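PDB 6D2Y: PbSGBP-B lipoprotein from Prevotella bryantii B14, which probably binds polysaccharides at the cell surface as a lipid-anchored glycan-binding protein of a polysaccharide utilization locus. Local coordinates for residues A[311-325]-A[445-459]. Residues are numbered along the deposited sequence; the frame is centred on the assembly and turned at random.
Sequences KSLKFEMLIPADAGW and CTPIIKIDNIRVVPN. With MG (magnesium ion), chain B.
Glu316 OE1 is gripped by two donors of strand 449-458: Arg455 NH1 reaches it at 3.0 Å on the syn side, and Asn453 ND2 at 3.1 Å on the anti side. Glu316 OE2 takes Arg455 NH2 at 3.1 Å through its syn lone pair. Carboxylate and guanidinium therefore meet end-on as a bidentate salt bridge, their planes only 15° apart. A bend at chi2 of Glu316 (75°) brings its carboxylate across to the arginine, whose chain runs extended from CG to NE, and Lys314 CB lies over one face of the guanidinium. Thr394 also bonds Glu316 OE2, while Glu141 forms salt bridges with Arg455 and Lys314, tying this face to the preceding IPT/TIG region.

Backbone bonds pair the strands antiparallel from Ser312 with Val457 to Leu318 with Lys450; the bond from Lys314 N to Arg455 O is 2.7 Å long and almost straight (173°). Between Lys314 and Glu316 the register slips by one residue at a beta bulge, where Asn453 takes a positive phi. On the opposite face, Leu313 CD1 packs beside Ile454 CG2, and CE of Met317, present as selenomethionine, presses tightly on Ile449 CG2. Past the end of strand 311-318, Trp325 offers the face of its five-membered ring to Ile449 CD1, 3.9 Å from the ring centroid, a CH-pi contact.

Next to the bulge, Asp452 holds the magnesium ion with both carboxylate oxygens, OD1 at 2.4 Å; Asp225, Asp227, Ser255 and Asn257 complete the protein ligands. Water 4 joins the ion to Asn453 OD1. The pair thus links a bulged antiparallel sheet, part of the beta-sandwich of the probable xyloglucan-binding domain, to its metal site.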
loop_
_atom_site.group_PDB
_atom_site.type_symbol
_atom_site.label_atom_id
_atom_site.label_comp_id
_atom_site.label_asym_id
_atom_site.label_seq_id
_atom_site.Cartn_x
_atom_site.Cartn_y
_atom_site.Cartn_z
ATOM N N LYS A 311 0.479 -7.473 -8.206
ATOM C CA LYS A 311 1.759 -7.333 -7.531
ATOM C C LYS A 311 2.181 -5.871 -7.532
ATOM O O LYS A 311 1.672 -5.055 -8.304
ATOM C CB LYS A 311 2.837 -8.203 -8.187
ATOM C CG LYS A 311 2.965 -9.587 -7.574
ATOM C CD LYS A 311 3.311 -10.627 -8.628
ATOM C CE LYS A 311 3.600 -11.979 -7.998
ATOM N NZ LYS A 311 3.742 -13.049 -9.024
ATOM N N SER A 312 3.122 -5.551 -6.646
ATOM C CA SER A 312 3.572 -4.183 -6.453
ATOM C C SER A 312 5.085 -4.151 -6.314
ATOM O O SER A 312 5.697 -5.084 -5.787
ATOM C CB SER A 312 2.933 -3.546 -5.209
ATOM O OG SER A 312 1.524 -3.479 -5.330
ATOM N N LEU A 313 5.681 -3.063 -6.794
ATOM C CA LEU A 313 7.089 -2.783 -6.557
ATOM C C LEU A 313 7.232 -2.053 -5.227
ATOM O O LEU A 313 6.517 -1.079 -4.967
ATOM C CB LEU A 313 7.672 -1.943 -7.695
ATOM C CG LEU A 313 9.155 -1.578 -7.610
ATOM C CD1 LEU A 313 10.037 -2.706 -8.135
ATOM C CD2 LEU A 313 9.419 -0.287 -8.365
ATOM N N LYS A 314 8.144 -2.535 -4.382
ATOM C CA LYS A 314 8.369 -1.959 -3.065
ATOM C C LYS A 314 9.857 -1.732 -2.852
ATOM O O LYS A 314 10.697 -2.429 -3.428
ATOM C CB LYS A 314 7.829 -2.861 -1.945
ATOM C CG LYS A 314 6.365 -2.657 -1.607
ATOM C CD LYS A 314 5.986 -3.479 -0.386
ATOM C CE LYS A 314 4.519 -3.332 -0.044
ATOM N NZ LYS A 314 4.115 -4.263 1.043
ATOM N N PHE A 315 10.169 -0.748 -2.011
ATOM C CA PHE A 315 11.539 -0.434 -1.626
ATOM C C PHE A 315 11.496 0.489 -0.417
ATOM O O PHE A 315 10.496 1.168 -0.171
ATOM C CB PHE A 315 12.325 0.215 -2.776
ATOM C CG PHE A 315 11.766 1.536 -3.240
ATOM C CD1 PHE A 315 10.810 1.585 -4.244
ATOM C CD2 PHE A 315 12.211 2.729 -2.686
ATOM C CE1 PHE A 315 10.300 2.799 -4.678
ATOM C CE2 PHE A 315 11.704 3.942 -3.114
ATOM C CZ PHE A 315 10.748 3.977 -4.113
ATOM N N GLU A 316 12.592 0.499 0.335
ATOM C CA GLU A 316 12.773 1.436 1.432
ATOM C C GLU A 316 13.598 2.625 0.955
ATOM O O GLU A 316 14.510 2.482 0.137
ATOM C CB GLU A 316 13.451 0.768 2.630
ATOM C CG GLU A 316 12.489 0.074 3.586
ATOM C CD GLU A 316 11.958 -1.238 3.037
ATOM O OE1 GLU A 316 12.758 -2.019 2.485
ATOM O OE2 GLU A 316 10.742 -1.495 3.162
HETATM N N MSE A 317 13.267 3.803 1.475
HETATM C CA MSE A 317 13.815 5.049 0.950
HETATM C C MSE A 317 14.139 6.053 2.054
HETATM O O MSE A 317 13.369 6.225 3.001
HETATM C CB MSE A 317 12.824 5.655 -0.050
HETATM C CG MSE A 317 13.208 6.992 -0.674
HETATM SE SE MSE A 317 11.691 7.598 -1.740
HETATM C CE MSE A 317 12.452 9.071 -2.725
ATOM N N LEU A 318 15.290 6.709 1.927
ATOM C CA LEU A 318 15.716 7.738 2.864
ATOM C C LEU A 318 16.010 9.013 2.093
ATOM O O LEU A 318 16.781 8.996 1.127
ATOM C CB LEU A 318 16.960 7.299 3.652
ATOM C CG LEU A 318 17.234 7.961 5.010
ATOM C CD1 LEU A 318 18.341 7.229 5.742
ATOM C CD2 LEU A 318 17.596 9.434 4.884
ATOM N N ILE A 319 15.397 10.111 2.524
ATOM C CA ILE A 319 15.732 11.447 2.037
ATOM C C ILE A 319 16.126 12.298 3.236
ATOM O O ILE A 319 15.284 12.561 4.108
ATOM C CB ILE A 319 14.565 12.088 1.274
ATOM C CG1 ILE A 319 14.206 11.271 0.034
ATOM C CG2 ILE A 319 14.912 13.516 0.884
ATOM C CD1 ILE A 319 13.141 11.924 -0.815
ATOM N N PRO A 320 17.380 12.741 3.331
ATOM C CA PRO A 320 17.779 13.581 4.465
ATOM C C PRO A 320 16.990 14.882 4.501
ATOM O O PRO A 320 16.604 15.432 3.469
ATOM C CB PRO A 320 19.269 13.837 4.210
ATOM C CG PRO A 320 19.702 12.711 3.329
ATOM C CD PRO A 320 18.519 12.403 2.463
ATOM N N ALA A 321 16.746 15.368 5.720
ATOM C CA ALA A 321 16.003 16.612 5.886
ATOM C C ALA A 321 16.726 17.791 5.245
ATOM O O ALA A 321 16.077 18.718 4.749
ATOM C CB ALA A 321 15.757 16.884 7.372
ATOM N N ASP A 322 18.058 17.775 5.244
ATOM C CA ASP A 322 18.838 18.838 4.622
ATOM C C ASP A 322 19.005 18.654 3.118
ATOM O O ASP A 322 19.697 19.457 2.485
ATOM C CB ASP A 322 20.216 18.939 5.285
ATOM C CG ASP A 322 20.935 17.604 5.349
ATOM O OD1 ASP A 322 21.176 16.999 4.284
ATOM O OD2 ASP A 322 21.271 17.163 6.468
ATOM N N ALA A 323 18.393 17.624 2.533
ATOM C CA ALA A 323 18.531 17.333 1.110
ATOM C C ALA A 323 17.166 16.945 0.540
ATOM O O ALA A 323 16.975 15.872 -0.026
ATOM C CB ALA A 323 19.565 16.233 0.878
ATOM N N GLY A 324 16.201 17.850 0.683
ATOM C CA GLY A 324 14.844 17.551 0.274
ATOM C C GLY A 324 14.713 17.363 -1.226
ATOM O O GLY A 324 15.486 17.897 -2.021
ATOM N N TRP A 325 13.704 16.584 -1.605
ATOM C CA TRP A 325 13.402 16.268 -2.997
ATOM C C TRP A 325 12.118 16.995 -3.369
ATOM O O TRP A 325 11.029 16.606 -2.934
ATOM C CB TRP A 325 13.263 14.759 -3.185
ATOM C CG TRP A 325 12.814 14.341 -4.551
ATOM C CD1 TRP A 325 13.101 14.955 -5.735
ATOM C CD2 TRP A 325 11.997 13.210 -4.873
ATOM N NE1 TRP A 325 12.511 14.277 -6.776
ATOM C CE2 TRP A 325 11.829 13.200 -6.272
ATOM C CE3 TRP A 325 11.391 12.204 -4.113
ATOM C CZ2 TRP A 325 11.080 12.225 -6.928
ATOM C CZ3 TRP A 325 10.649 11.237 -4.766
ATOM C CH2 TRP A 325 10.501 11.254 -6.159
ATOM N N CYS A 445 16.288 22.261 -6.082
ATOM C CA CYS A 445 16.697 21.528 -4.895
ATOM C C CYS A 445 18.037 20.852 -5.150
ATOM O O CYS A 445 18.593 20.908 -6.251
ATOM C CB CYS A 445 15.634 20.498 -4.496
ATOM S SG CYS A 445 15.033 19.469 -5.861
ATOM N N THR A 446 18.554 20.215 -4.103
ATOM C CA THR A 446 19.733 19.355 -4.174
ATOM C C THR A 446 19.356 18.059 -3.470
ATOM O O THR A 446 19.723 17.839 -2.308
ATOM C CB THR A 446 20.954 20.011 -3.527
ATOM O OG1 THR A 446 20.645 20.367 -2.173
ATOM C CG2 THR A 446 21.362 21.261 -4.296
ATOM N N PRO A 447 18.615 17.183 -4.140
ATOM C CA PRO A 447 18.037 16.028 -3.452
ATOM C C PRO A 447 19.025 14.885 -3.291
ATOM O O PRO A 447 19.894 14.648 -4.133
ATOM C CB PRO A 447 16.880 15.625 -4.371
ATOM C CG PRO A 447 17.366 15.998 -5.733
ATOM C CD PRO A 447 18.236 17.224 -5.564
ATOM N N ILE A 448 18.878 14.179 -2.173
ATOM C CA ILE A 448 19.605 12.946 -1.896
ATOM C C ILE A 448 18.568 11.875 -1.596
ATOM O O ILE A 448 17.805 11.996 -0.629
ATOM C CB ILE A 448 20.586 13.098 -0.724
ATOM C CG1 ILE A 448 21.783 13.961 -1.135
ATOM C CG2 ILE A 448 21.049 11.728 -0.245
ATOM C CD1 ILE A 448 22.949 13.906 -0.158
ATOM N N ILE A 449 18.531 10.839 -2.426
ATOM C CA ILE A 449 17.569 9.753 -2.291
ATOM C C ILE A 449 18.349 8.457 -2.160
ATOM O O ILE A 449 19.000 8.013 -3.115
ATOM C CB ILE A 449 16.593 9.688 -3.472
ATOM C CG1 ILE A 449 15.720 10.940 -3.509
ATOM C CG2 ILE A 449 15.759 8.417 -3.401
ATOM C CD1 ILE A 449 14.994 11.130 -4.816
ATOM N N LYS A 450 18.286 7.852 -0.984
ATOM C CA LYS A 450 18.911 6.566 -0.736
ATOM C C LYS A 450 17.851 5.480 -0.815
ATOM O O LYS A 450 16.790 5.595 -0.197
ATOM C CB LYS A 450 19.618 6.562 0.618
ATOM C CG LYS A 450 20.658 7.663 0.725
ATOM C CD LYS A 450 21.418 7.623 2.039
ATOM C CE LYS A 450 22.479 8.714 2.074
ATOM N NZ LYS A 450 23.148 8.793 3.400
ATOM N N ILE A 451 18.130 4.441 -1.591
ATOM C CA ILE A 451 17.167 3.385 -1.863
ATOM C C ILE A 451 17.799 2.053 -1.501
ATOM O O ILE A 451 18.985 1.821 -1.766
ATOM C CB ILE A 451 16.719 3.409 -3.342
ATOM C CG1 ILE A 451 15.893 4.663 -3.618
ATOM C CG2 ILE A 451 15.930 2.160 -3.700
ATOM C CD1 ILE A 451 15.642 4.930 -5.088
ATOM N N ASP A 452 17.012 1.182 -0.876
ATOM C CA ASP A 452 17.444 -0.184 -0.639
ATOM C C ASP A 452 16.212 -1.080 -0.644
ATOM O O ASP A 452 15.082 -0.616 -0.482
ATOM C CB ASP A 452 18.239 -0.289 0.675
ATOM C CG ASP A 452 18.781 -1.683 0.925
ATOM O OD1 ASP A 452 18.768 -2.132 2.090
ATOM O OD2 ASP A 452 19.207 -2.333 -0.050
ATOM N N ASN A 453 16.441 -2.370 -0.880
ATOM C CA ASN A 453 15.392 -3.384 -0.816
ATOM C C ASN A 453 14.325 -3.187 -1.898
ATOM O O ASN A 453 13.122 -3.235 -1.633
ATOM C CB ASN A 453 14.767 -3.452 0.577
ATOM C CG ASN A 453 15.799 -3.729 1.664
ATOM O OD1 ASN A 453 16.744 -4.497 1.461
ATOM N ND2 ASN A 453 15.609 -3.127 2.830
ATOM N N ILE A 454 14.780 -3.016 -3.136
ATOM C CA ILE A 454 13.878 -3.002 -4.282
ATOM C C ILE A 454 13.365 -4.418 -4.510
ATOM O O ILE A 454 14.144 -5.337 -4.781
ATOM C CB ILE A 454 14.589 -2.461 -5.529
ATOM C CG1 ILE A 454 15.253 -1.114 -5.236
ATOM C CG2 ILE A 454 13.610 -2.348 -6.691
ATOM C CD1 ILE A 454 16.281 -0.709 -6.276
ATOM N N ARG A 455 12.049 -4.600 -4.413
ATOM C CA ARG A 455 11.444 -5.922 -4.507
ATOM C C ARG A 455 10.078 -5.811 -5.171
ATOM O O ARG A 455 9.503 -4.726 -5.284
ATOM C CB ARG A 455 11.308 -6.573 -3.123
ATOM C CG ARG A 455 10.471 -5.759 -2.138
ATOM C CD ARG A 455 10.547 -6.325 -0.726
ATOM N NE ARG A 455 9.736 -5.566 0.226
ATOM C CZ ARG A 455 10.183 -4.539 0.943
ATOM N NH1 ARG A 455 11.439 -4.133 0.820
ATOM N NH2 ARG A 455 9.374 -3.911 1.784
ATOM N N VAL A 456 9.556 -6.954 -5.618
ATOM C CA VAL A 456 8.197 -7.050 -6.143
ATOM C C VAL A 456 7.428 -8.058 -5.299
ATOM O O VAL A 456 7.899 -9.178 -5.069
ATOM C CB VAL A 456 8.171 -7.423 -7.641
ATOM C CG1 VAL A 456 8.873 -8.748 -7.905
ATOM C CG2 VAL A 456 6.734 -7.468 -8.144
ATOM N N VAL A 457 6.246 -7.653 -4.839
ATOM C CA VAL A 457 5.529 -8.379 -3.789
ATOM C C VAL A 457 4.057 -8.430 -4.132
ATOM O O VAL A 457 3.513 -7.521 -4.785
ATOM C CB VAL A 457 5.728 -7.701 -2.412
ATOM C CG1 VAL A 457 4.980 -6.376 -2.341
ATOM C CG2 VAL A 457 5.358 -8.612 -1.248
ATOM N N PRO A 458 3.374 -9.509 -3.743
ATOM C CA PRO A 458 1.930 -9.584 -3.978
ATOM C C PRO A 458 1.188 -8.449 -3.289
ATOM O O PRO A 458 1.553 -8.011 -2.197
ATOM C CB PRO A 458 1.539 -10.943 -3.389
ATOM C CG PRO A 458 2.781 -11.749 -3.453
ATOM C CD PRO A 458 3.917 -10.792 -3.250
ATOM N N ASN A 459 0.129 -7.973 -3.950
ATOM C CA ASN A 459 -0.687 -6.911 -3.369
ATOM C C ASN A 459 -1.389 -7.380 -2.104
ATOM O O ASN A 459 -1.698 -6.566 -1.227
ATOM C CB ASN A 459 -1.703 -6.412 -4.395
ATOM C CG ASN A 459 -1.071 -5.538 -5.456
ATOM O OD1 ASN A 459 0.139 -5.318 -5.450
ATOM N ND2 ASN A 459 -1.886 -5.040 -6.378
HETATM MG MG MG B . 20.843 -3.265 1.672
HETATM O O HOH W 1 6.854 -6.201 1.287
HETATM O O HOH W 2 2.012 -5.186 -0.947
HETATM O O HOH W 3 17.093 19.799 -1.496
HETATM O O HOH W 4 19.432 -4.570 2.280
#